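Local coordinates for protein WZI (Escherichia coli, PDB 2YNK) that probably binds carbohydrate as an outer-membrane beta-barrel lectin and underpins assembly of the group 1 capsule, at residues T29-Q34 / G146-W151; R167-F172 / S198-N203; K212-R217 / M234-K239. One frame throughout, in Å; residues are numbered along the deposited sequence.

Contact 1 of 3, residues T29-Q34 / G146-W151; sequences TWPLSQ and GQVPQW
W30 and W151 form one antiparallel hydrogen-bonded pair, with their CA atoms 4.7 Å apart. W30 N gives its hydrogen to W151 O at 2.9 Å. The return bond, W151 N to W30 O at 3.1 Å, reaches W30 O from well above its carbonyl plane. The same oxygen also takes a hydrogen from the side-chain amide, NE2, of Q196. Both tryptophan side chains leave the pair on one face, where W30 CB meets W151 CB at 3.7 Å. Beyond CB they part. W30 has CG beside its own backbone N, whereas W151 has CG anti to it (chi1 -172°). The indole planes stand at 88° to each other, and the contact is made through W151 CB, which lies beside the W30 ring. L32 CG sits 3.7 Å above one face of the W30 ring. F86 adds an edge-to-face contact, and W30 NE1 is tied to L27 O.

The peptide before P31 is cis. The proline ring runs side by side with the first part of the Q150 side chain, P31 CD lying 4.2 Å from Q150 CG. The P31 and V148 side chains cross at about a right angle, P31 CG touching V148 CG1 at 4.1 Å. The amide end of Q150 is held between Q196, S198 and R162.

The contact is buried near the centre of the chain. Segment 146-151 leaves barrel strand 141-145 at a corner and joins the N-terminal region in a two-stranded sheet, consistent with a plug inside an outer-membrane barrel.

Contact 2 of 3, residues R167-F172 / S198-N203; sequences RPMTGF and SASQMN
G171 and S200 bring two neighbouring strands of the closed antiparallel barrel to a CA-CA distance of 4.0 Å. They are a non-hydrogen-bonded pair. G171 has no side chain to hold the strands apart, which fits this close approach of the two backbones. Next to them F172 and A199 form a hydrogen-bonded pair: F172 N donates to A199 O at 2.9 Å, and A199 N donates to F172 O at 3.1 Å. Beyond G171 on the other side, Q201 N reaches T170 O at 3.0 Å.

The closer side-chain packing lies on the face of S200. Selenomethionine M169 points toward segment 198-203 and sets its CB 3.9 Å from S200 CB. I213 and Q354 also touch this side chain.

The opposite face, with T170, F172, A199 and Q201, is looser. F172 is exposed, and its ring leads away from the second strand, beside F145. T170 has its hydroxyl bonded to Q147 and is touched by a bound n-octane, consistent with a surface turned to the lipid.

Selenomethionines M169 and M202 lie side by side and point the same way. Each chain bends at its last torsion, and M169 SE rests 4.1 Å from M202 CG.

Contact 3 of 3, residues K212-R217 / M234-K239; sequences KIIGGR and MQWGGK
K212 starts the pairing with W236, and the two backbones bond in both directions. K212 N donates to W236 O at 2.8 Å, and W236 N donates to K212 O at 3.0 Å. The lysine CG stands anti to its carbonyl carbon, beside the backbone N, and from there it passes obliquely by the indole, 4.1 Å from W236 CE3. A bend at the second torsion (chi2 -53°) then turns the rest of the chain. The amine leads away from segment 234-239 and makes a weak hydrogen bond to H210 O.

I213 faces the other side of the sheet, opposite Q235 in a non-hydrogen-bonded pair. Its CD1 comes in obliquely against the flank of the extended glutamine chain, 3.6 Å from Q235 CG. I213 and Q235 belong to the beta hairpin of strands 212-221 and 226-236, within the wall of the antiparallel barrel.

I214 returns to the face of K212 and W236. With selenomethionine M234 it makes the second pair joined by two hydrogen bonds: I214 N to M234 O at 3.1 Å, and M234 N to I214 O at 2.8 Å, nearly straight. I214 CD1 lies obliquely against the six-membered part of the indole, 3.4 Å from W236 CE3. F248 meets W236 edge-to-face and also touches I214, while W236 NE1 is bonded to N247.

Further along, R217 sends its guanidinium to D274 in a salt bridge and to S28 by a hydrogen bond.

Overall arrangement
The three contacts follow one another along the chain without overlap. Contacts 2 and 3 lie in the wall of the 18-stranded barrel, with centres about 9 Å apart. Strands 193-201 and 212-221 are neighbours there, so the four strands 170-176, 193-201, 212-221 and 226-236 run as one continuous sheet. Contact 1 lies inward, its centre about 12 Å from that of contact 2 and about 18 Å from that of contact 3. Its loop 146-151 is bonded to strand 170-176, G146 to G171 and Q147 to T170, and in turn pairs with strand 29-30. This is consistent with the N-terminal region being held inside the barrel.

Contact 1 of 3, residues T29-Q34 / G146-W151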
loop_
_atom_site.group_PDB
_atom_site.type_symbol
_atom_site.label_atom_id
_atom_site.label_comp_id
_atom_site.label_asym_id
_atom_site.label_seq_id
_atom_site.Cartn_x
_atom_site.Cartn_y
_atom_site.Cartn_z
ATOM N N THR A 29 2.744 2.486 -7.492
ATOM C CA THR A 29 3.464 3.452 -6.686
ATOM C C THR A 29 2.483 4.438 -6.076
ATOM O O THR A 29 2.029 5.374 -6.743
ATOM C CB THR A 29 4.515 4.188 -7.512
ATOM O OG1 THR A 29 5.565 3.275 -7.829
ATOM C CG2 THR A 29 5.101 5.339 -6.757
ATOM N N TRP A 30 2.154 4.200 -4.801
ATOM C CA TRP A 30 1.338 5.110 -4.014
ATOM C C TRP A 30 2.202 5.920 -3.092
ATOM O O TRP A 30 3.244 5.448 -2.657
ATOM C CB TRP A 30 0.325 4.334 -3.209
ATOM C CG TRP A 30 -0.656 3.605 -4.074
ATOM C CD1 TRP A 30 -0.419 2.509 -4.888
ATOM C CD2 TRP A 30 -2.074 3.919 -4.256
ATOM N NE1 TRP A 30 -1.563 2.132 -5.539
ATOM C CE2 TRP A 30 -2.591 2.934 -5.200
ATOM C CE3 TRP A 30 -2.933 4.878 -3.744
ATOM C CZ2 TRP A 30 -3.914 2.926 -5.598
ATOM C CZ3 TRP A 30 -4.266 4.864 -4.152
ATOM C CH2 TRP A 30 -4.744 3.910 -5.058
ATOM N N PRO A 31 1.782 7.153 -2.775
ATOM C CA PRO A 31 0.526 7.767 -3.178
ATOM C C PRO A 31 0.512 8.155 -4.657
ATOM O O PRO A 31 1.569 8.365 -5.256
ATOM C CB PRO A 31 0.458 9.003 -2.288
ATOM C CG PRO A 31 1.866 9.395 -2.134
ATOM C CD PRO A 31 2.628 8.104 -2.040
ATOM N N LEU A 32 -0.684 8.230 -5.235
ATOM C CA LEU A 32 -0.850 8.618 -6.645
ATOM C C LEU A 32 -1.107 10.115 -6.759
ATOM O O LEU A 32 -1.850 10.681 -5.966
ATOM C CB LEU A 32 -2.038 7.880 -7.272
ATOM C CG LEU A 32 -2.104 6.362 -7.135
ATOM C CD1 LEU A 32 -3.477 5.861 -7.531
ATOM C CD2 LEU A 32 -1.017 5.705 -7.963
ATOM N N SER A 33 -0.511 10.749 -7.759
ATOM C CA SER A 33 -0.880 12.121 -8.139
ATOM C C SER A 33 -2.277 12.145 -8.759
ATOM O O SER A 33 -2.561 11.386 -9.662
ATOM C CB SER A 33 0.124 12.676 -9.138
ATOM O OG SER A 33 1.451 12.480 -8.677
ATOM N N GLN A 34 -3.149 13.007 -8.258
ATOM C CA GLN A 34 -4.522 13.086 -8.758
ATOM C C GLN A 34 -4.514 13.525 -10.238
ATOM O O GLN A 34 -5.264 13.007 -11.061
ATOM C CB GLN A 34 -5.354 14.065 -7.907
ATOM C CG GLN A 34 -6.838 13.741 -7.852
ATOM C CD GLN A 34 -7.683 14.876 -7.296
ATOM O OE1 GLN A 34 -7.449 15.367 -6.193
ATOM N NE2 GLN A 34 -8.683 15.296 -8.067
ATOM N N GLY A 146 5.115 15.540 5.854
ATOM C CA GLY A 146 4.112 14.982 6.754
ATOM C C GLY A 146 4.358 13.528 7.100
ATOM O O GLY A 146 5.491 13.036 7.036
ATOM N N GLN A 147 3.286 12.839 7.476
ATOM C CA GLN A 147 3.342 11.412 7.728
ATOM C C GLN A 147 2.497 10.737 6.685
ATOM O O GLN A 147 1.350 10.366 6.959
ATOM C CB GLN A 147 2.838 11.077 9.135
ATOM C CG GLN A 147 3.804 11.516 10.219
ATOM C CD GLN A 147 3.359 11.169 11.624
ATOM O OE1 GLN A 147 2.175 10.954 11.894
ATOM N NE2 GLN A 147 4.315 11.126 12.541
ATOM N N VAL A 148 3.062 10.590 5.483
ATOM C CA VAL A 148 2.317 10.024 4.354
ATOM C C VAL A 148 2.651 8.546 4.160
ATOM O O VAL A 148 3.820 8.202 3.976
ATOM C CB VAL A 148 2.606 10.772 3.027
ATOM C CG1 VAL A 148 1.866 10.108 1.869
ATOM C CG2 VAL A 148 2.230 12.233 3.157
ATOM N N PRO A 149 1.627 7.672 4.183
ATOM C CA PRO A 149 1.870 6.275 3.837
ATOM C C PRO A 149 2.161 6.085 2.355
ATOM O O PRO A 149 1.662 6.861 1.502
ATOM C CB PRO A 149 0.552 5.584 4.206
ATOM C CG PRO A 149 -0.471 6.653 4.113
ATOM C CD PRO A 149 0.224 7.902 4.567
ATOM N N GLN A 150 2.947 5.048 2.061
ATOM C CA GLN A 150 3.270 4.677 0.682
ATOM C C GLN A 150 2.820 3.254 0.384
ATOM O O GLN A 150 2.413 2.503 1.295
ATOM C CB GLN A 150 4.777 4.772 0.442
ATOM C CG GLN A 150 5.352 6.177 0.472
ATOM C CD GLN A 150 6.806 6.189 0.910
ATOM O OE1 GLN A 150 7.139 5.803 2.042
ATOM N NE2 GLN A 150 7.681 6.650 0.024
ATOM N N TRP A 151 2.891 2.902 -0.900
ATOM C CA TRP A 151 2.829 1.510 -1.324
ATOM C C TRP A 151 3.688 1.324 -2.519
ATOM O O TRP A 151 3.484 1.991 -3.537
ATOM C CB TRP A 151 1.415 1.102 -1.651
ATOM C CG TRP A 151 1.234 -0.367 -1.917
ATOM C CD1 TRP A 151 1.368 -1.035 -3.128
ATOM C CD2 TRP A 151 0.843 -1.398 -0.955
ATOM N NE1 TRP A 151 1.093 -2.372 -2.984
ATOM C CE2 TRP A 151 0.773 -2.653 -1.700
ATOM C CE3 TRP A 151 0.554 -1.405 0.403
ATOM C CZ2 TRP A 151 0.423 -3.846 -1.090
ATOM C CZ3 TRP A 151 0.194 -2.616 1.002
ATOM C CH2 TRP A 151 0.128 -3.800 0.271
#

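Contact 2 of 3, residues R167-F172 / S198-N203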
loop_
_atom_site.group_PDB
_atom_site.type_symbol
_atom_site.label_atom_id
_atom_site.label_comp_id
_atom_site.label_asym_id
_atom_site.label_seq_id
_atom_site.Cartn_x
_atom_site.Cartn_y
_atom_site.Cartn_z
ATOM N N ARG A 167 2.948 2.395 11.210
ATOM C CA ARG A 167 2.539 3.784 11.281
ATOM C C ARG A 167 3.383 4.572 10.304
ATOM O O ARG A 167 4.604 4.386 10.268
ATOM C CB ARG A 167 2.681 4.331 12.699
ATOM C CG ARG A 167 1.876 3.530 13.696
ATOM C CD ARG A 167 1.940 4.112 15.095
ATOM N NE ARG A 167 0.672 4.736 15.427
ATOM C CZ ARG A 167 -0.255 4.211 16.212
ATOM N NH1 ARG A 167 -0.076 3.047 16.818
ATOM N NH2 ARG A 167 -1.372 4.878 16.414
ATOM N N PRO A 168 2.740 5.443 9.503
ATOM C CA PRO A 168 3.478 6.208 8.509
ATOM C C PRO A 168 4.502 7.114 9.186
ATOM O O PRO A 168 4.267 7.577 10.313
ATOM C CB PRO A 168 2.388 7.016 7.796
ATOM C CG PRO A 168 1.265 7.095 8.774
ATOM C CD PRO A 168 1.316 5.821 9.552
HETATM N N MSE A 169 5.625 7.353 8.510
HETATM C CA MSE A 169 6.751 8.044 9.112
HETATM C C MSE A 169 6.814 9.448 8.641
HETATM O O MSE A 169 6.422 9.760 7.508
HETATM C CB MSE A 169 8.054 7.377 8.721
HETATM C CG MSE A 169 8.022 5.885 9.019
HETATM SE SE MSE A 169 9.728 5.100 8.429
HETATM C CE MSE A 169 9.300 5.017 6.496
ATOM N N THR A 170 7.354 10.309 9.495
ATOM C CA THR A 170 7.464 11.727 9.203
ATOM C C THR A 170 8.629 11.981 8.278
ATOM O O THR A 170 9.755 11.545 8.557
ATOM C CB THR A 170 7.634 12.544 10.481
ATOM O OG1 THR A 170 6.369 12.614 11.143
ATOM C CG2 THR A 170 8.119 13.947 10.178
ATOM N N GLY A 171 8.354 12.679 7.174
ATOM C CA GLY A 171 9.378 12.936 6.178
ATOM C C GLY A 171 8.949 13.705 4.945
ATOM O O GLY A 171 7.827 14.223 4.854
ATOM N N PHE A 172 9.889 13.782 4.004
ATOM C CA PHE A 172 9.707 14.458 2.730
ATOM C C PHE A 172 9.473 13.428 1.631
ATOM O O PHE A 172 10.002 12.317 1.683
ATOM C CB PHE A 172 10.933 15.309 2.409
ATOM C CG PHE A 172 11.119 16.467 3.345
ATOM C CD1 PHE A 172 10.527 17.692 3.080
ATOM C CD2 PHE A 172 11.866 16.327 4.504
ATOM C CE1 PHE A 172 10.681 18.760 3.943
ATOM C CE2 PHE A 172 12.025 17.392 5.373
ATOM C CZ PHE A 172 11.435 18.612 5.085
ATOM N N SER A 198 11.886 9.461 -1.185
ATOM C CA SER A 198 11.492 9.857 0.177
ATOM C C SER A 198 12.630 9.764 1.184
ATOM O O SER A 198 13.462 8.842 1.128
ATOM C CB SER A 198 10.285 9.045 0.671
ATOM O OG SER A 198 10.561 7.657 0.729
ATOM N N ALA A 199 12.658 10.745 2.087
ATOM C CA ALA A 199 13.545 10.729 3.261
ATOM C C ALA A 199 12.687 10.893 4.517
ATOM O O ALA A 199 11.954 11.871 4.643
ATOM C CB ALA A 199 14.590 11.826 3.167
ATOM N N SER A 200 12.777 9.916 5.421
ATOM C CA SER A 200 11.895 9.803 6.590
ATOM C C SER A 200 12.679 9.479 7.872
ATOM O O SER A 200 13.820 9.023 7.825
ATOM C CB SER A 200 10.859 8.700 6.354
ATOM O OG SER A 200 10.007 8.986 5.252
ATOM N N GLN A 201 12.046 9.720 9.016
ATOM C CA GLN A 201 12.638 9.446 10.326
ATOM C C GLN A 201 11.812 8.403 11.063
ATOM O O GLN A 201 10.610 8.579 11.278
ATOM C CB GLN A 201 12.697 10.721 11.156
ATOM C CG GLN A 201 13.515 10.561 12.430
ATOM C CD GLN A 201 13.693 11.864 13.179
ATOM O OE1 GLN A 201 14.753 12.475 13.123
ATOM N NE2 GLN A 201 12.648 12.305 13.873
HETATM N N MSE A 202 12.457 7.313 11.457
HETATM C CA MSE A 202 11.769 6.246 12.186
HETATM C C MSE A 202 11.420 6.741 13.565
HETATM O O MSE A 202 12.119 7.588 14.122
HETATM C CB MSE A 202 12.666 5.019 12.265
HETATM C CG MSE A 202 12.887 4.413 10.887
HETATM SE SE MSE A 202 13.795 2.693 11.137
HETATM C CE MSE A 202 12.142 1.664 11.452
ATOM N N ASN A 203 10.327 6.216 14.114
ATOM C CA ASN A 203 9.768 6.674 15.387
ATOM C C ASN A 203 9.923 5.610 16.463
ATOM O O ASN A 203 9.712 4.416 16.196
ATOM C CB ASN A 203 8.289 7.010 15.205
ATOM C CG ASN A 203 7.680 7.687 16.414
ATOM O OD1 ASN A 203 8.360 8.372 17.172
ATOM N ND2 ASN A 203 6.379 7.512 16.586
#

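Contact 3 of 3, residues K212-R217 / M234-K239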
loop_
_atom_site.group_PDB
_atom_site.type_symbol
_atom_site.label_atom_id
_atom_site.label_comp_id
_atom_site.label_asym_id
_atom_site.label_seq_id
_atom_site.Cartn_x
_atom_site.Cartn_y
_atom_site.Cartn_z
ATOM N N LYS A 212 16.899 6.989 9.863
ATOM C CA LYS A 212 16.289 7.481 8.654
ATOM C C LYS A 212 16.013 6.326 7.720
ATOM O O LYS A 212 16.792 5.375 7.648
ATOM C CB LYS A 212 17.191 8.498 7.973
ATOM C CG LYS A 212 17.876 9.468 8.929
ATOM C CD LYS A 212 16.910 10.172 9.868
ATOM C CE LYS A 212 17.653 11.170 10.738
ATOM N NZ LYS A 212 16.726 11.825 11.697
ATOM N N ILE A 213 14.883 6.402 7.026
ATOM C CA ILE A 213 14.651 5.560 5.872
ATOM C C ILE A 213 14.695 6.493 4.667
ATOM O O ILE A 213 13.870 7.394 4.536
ATOM C CB ILE A 213 13.321 4.792 5.966
ATOM C CG1 ILE A 213 13.316 3.881 7.198
ATOM C CG2 ILE A 213 13.105 3.939 4.727
ATOM C CD1 ILE A 213 14.245 2.683 7.110
ATOM N N ILE A 214 15.703 6.302 3.824
ATOM C CA ILE A 214 15.845 7.068 2.591
ATOM C C ILE A 214 15.696 6.094 1.440
ATOM O O ILE A 214 16.236 4.982 1.490
ATOM C CB ILE A 214 17.198 7.800 2.533
ATOM C CG1 ILE A 214 17.266 8.820 3.679
ATOM C CG2 ILE A 214 17.379 8.499 1.193
ATOM C CD1 ILE A 214 18.657 9.045 4.218
ATOM N N GLY A 215 14.937 6.493 0.424
ATOM C CA GLY A 215 14.553 5.549 -0.620
ATOM C C GLY A 215 14.146 6.137 -1.952
ATOM O O GLY A 215 13.820 7.325 -2.074
ATOM N N GLY A 216 14.148 5.271 -2.954
ATOM C CA GLY A 216 13.888 5.676 -4.321
ATOM C C GLY A 216 13.187 4.565 -5.061
ATOM O O GLY A 216 13.457 3.379 -4.834
ATOM N N ARG A 217 12.275 4.952 -5.941
ATOM C CA ARG A 217 11.552 3.999 -6.754
ATOM C C ARG A 217 11.290 4.569 -8.143
ATOM O O ARG A 217 10.977 5.756 -8.295
ATOM C CB ARG A 217 10.240 3.630 -6.084
ATOM C CG ARG A 217 9.298 2.882 -7.013
ATOM C CD ARG A 217 8.103 2.324 -6.282
ATOM N NE ARG A 217 7.251 1.573 -7.194
ATOM C CZ ARG A 217 7.478 0.323 -7.587
ATOM N NH1 ARG A 217 8.551 -0.342 -7.155
ATOM N NH2 ARG A 217 6.626 -0.267 -8.420
HETATM N N MSE A 234 17.399 2.500 1.859
HETATM C CA MSE A 234 18.490 2.324 2.816
HETATM C C MSE A 234 18.106 2.823 4.186
HETATM O O MSE A 234 17.528 3.896 4.346
HETATM C CB MSE A 234 19.815 2.922 2.348
HETATM C CG MSE A 234 19.713 4.376 1.936
HETATM SE SE MSE A 234 21.534 5.111 1.765
HETATM C CE MSE A 234 21.072 6.346 0.288
ATOM N N GLN A 235 18.421 2.010 5.188
ATOM C CA GLN A 235 18.237 2.368 6.589
ATOM C C GLN A 235 19.552 2.987 7.052
ATOM O O GLN A 235 20.582 2.324 7.044
ATOM C CB GLN A 235 17.896 1.116 7.389
ATOM C CG GLN A 235 17.168 1.354 8.696
ATOM C CD GLN A 235 16.605 0.074 9.291
ATOM O OE1 GLN A 235 15.826 0.111 10.252
ATOM N NE2 GLN A 235 16.991 -1.068 8.725
ATOM N N TRP A 236 19.516 4.254 7.447
ATOM C CA TRP A 236 20.726 5.063 7.546
ATOM C C TRP A 236 20.585 6.110 8.625
ATOM O O TRP A 236 19.476 6.482 8.991
ATOM C CB TRP A 236 20.990 5.686 6.173
ATOM C CG TRP A 236 22.157 6.637 6.096
ATOM C CD1 TRP A 236 23.490 6.334 5.845
ATOM C CD2 TRP A 236 22.122 8.088 6.255
ATOM N NE1 TRP A 236 24.258 7.467 5.852
ATOM C CE2 TRP A 236 23.497 8.551 6.096
ATOM C CE3 TRP A 236 21.122 9.017 6.514
ATOM C CZ2 TRP A 236 23.834 9.886 6.195
ATOM C CZ3 TRP A 236 21.471 10.367 6.612
ATOM C CH2 TRP A 236 22.795 10.791 6.455
ATOM N N GLY A 237 21.701 6.576 9.175
ATOM C CA GLY A 237 21.661 7.590 10.233
ATOM C C GLY A 237 21.208 7.071 11.600
ATOM O O GLY A 237 21.020 5.859 11.786
ATOM N N GLY A 238 21.036 7.997 12.546
ATOM C CA GLY A 238 20.650 7.683 13.929
ATOM C C GLY A 238 21.707 8.099 14.940
ATOM O O GLY A 238 22.770 8.589 14.569
ATOM N N LYS A 239 21.426 7.912 16.224
ATOM C CA LYS A 239 22.425 8.212 17.255
ATOM C C LYS A 239 23.608 7.230 17.201
ATOM O O LYS A 239 23.428 6.010 17.175
ATOM C CB LYS A 239 21.796 8.255 18.655
ATOM C CG LYS A 239 20.893 9.466 18.842
ATOM C CD LYS A 239 20.543 9.761 20.299
ATOM C CE LYS A 239 19.464 10.841 20.363
ATOM N NZ LYS A 239 19.097 11.262 21.740
#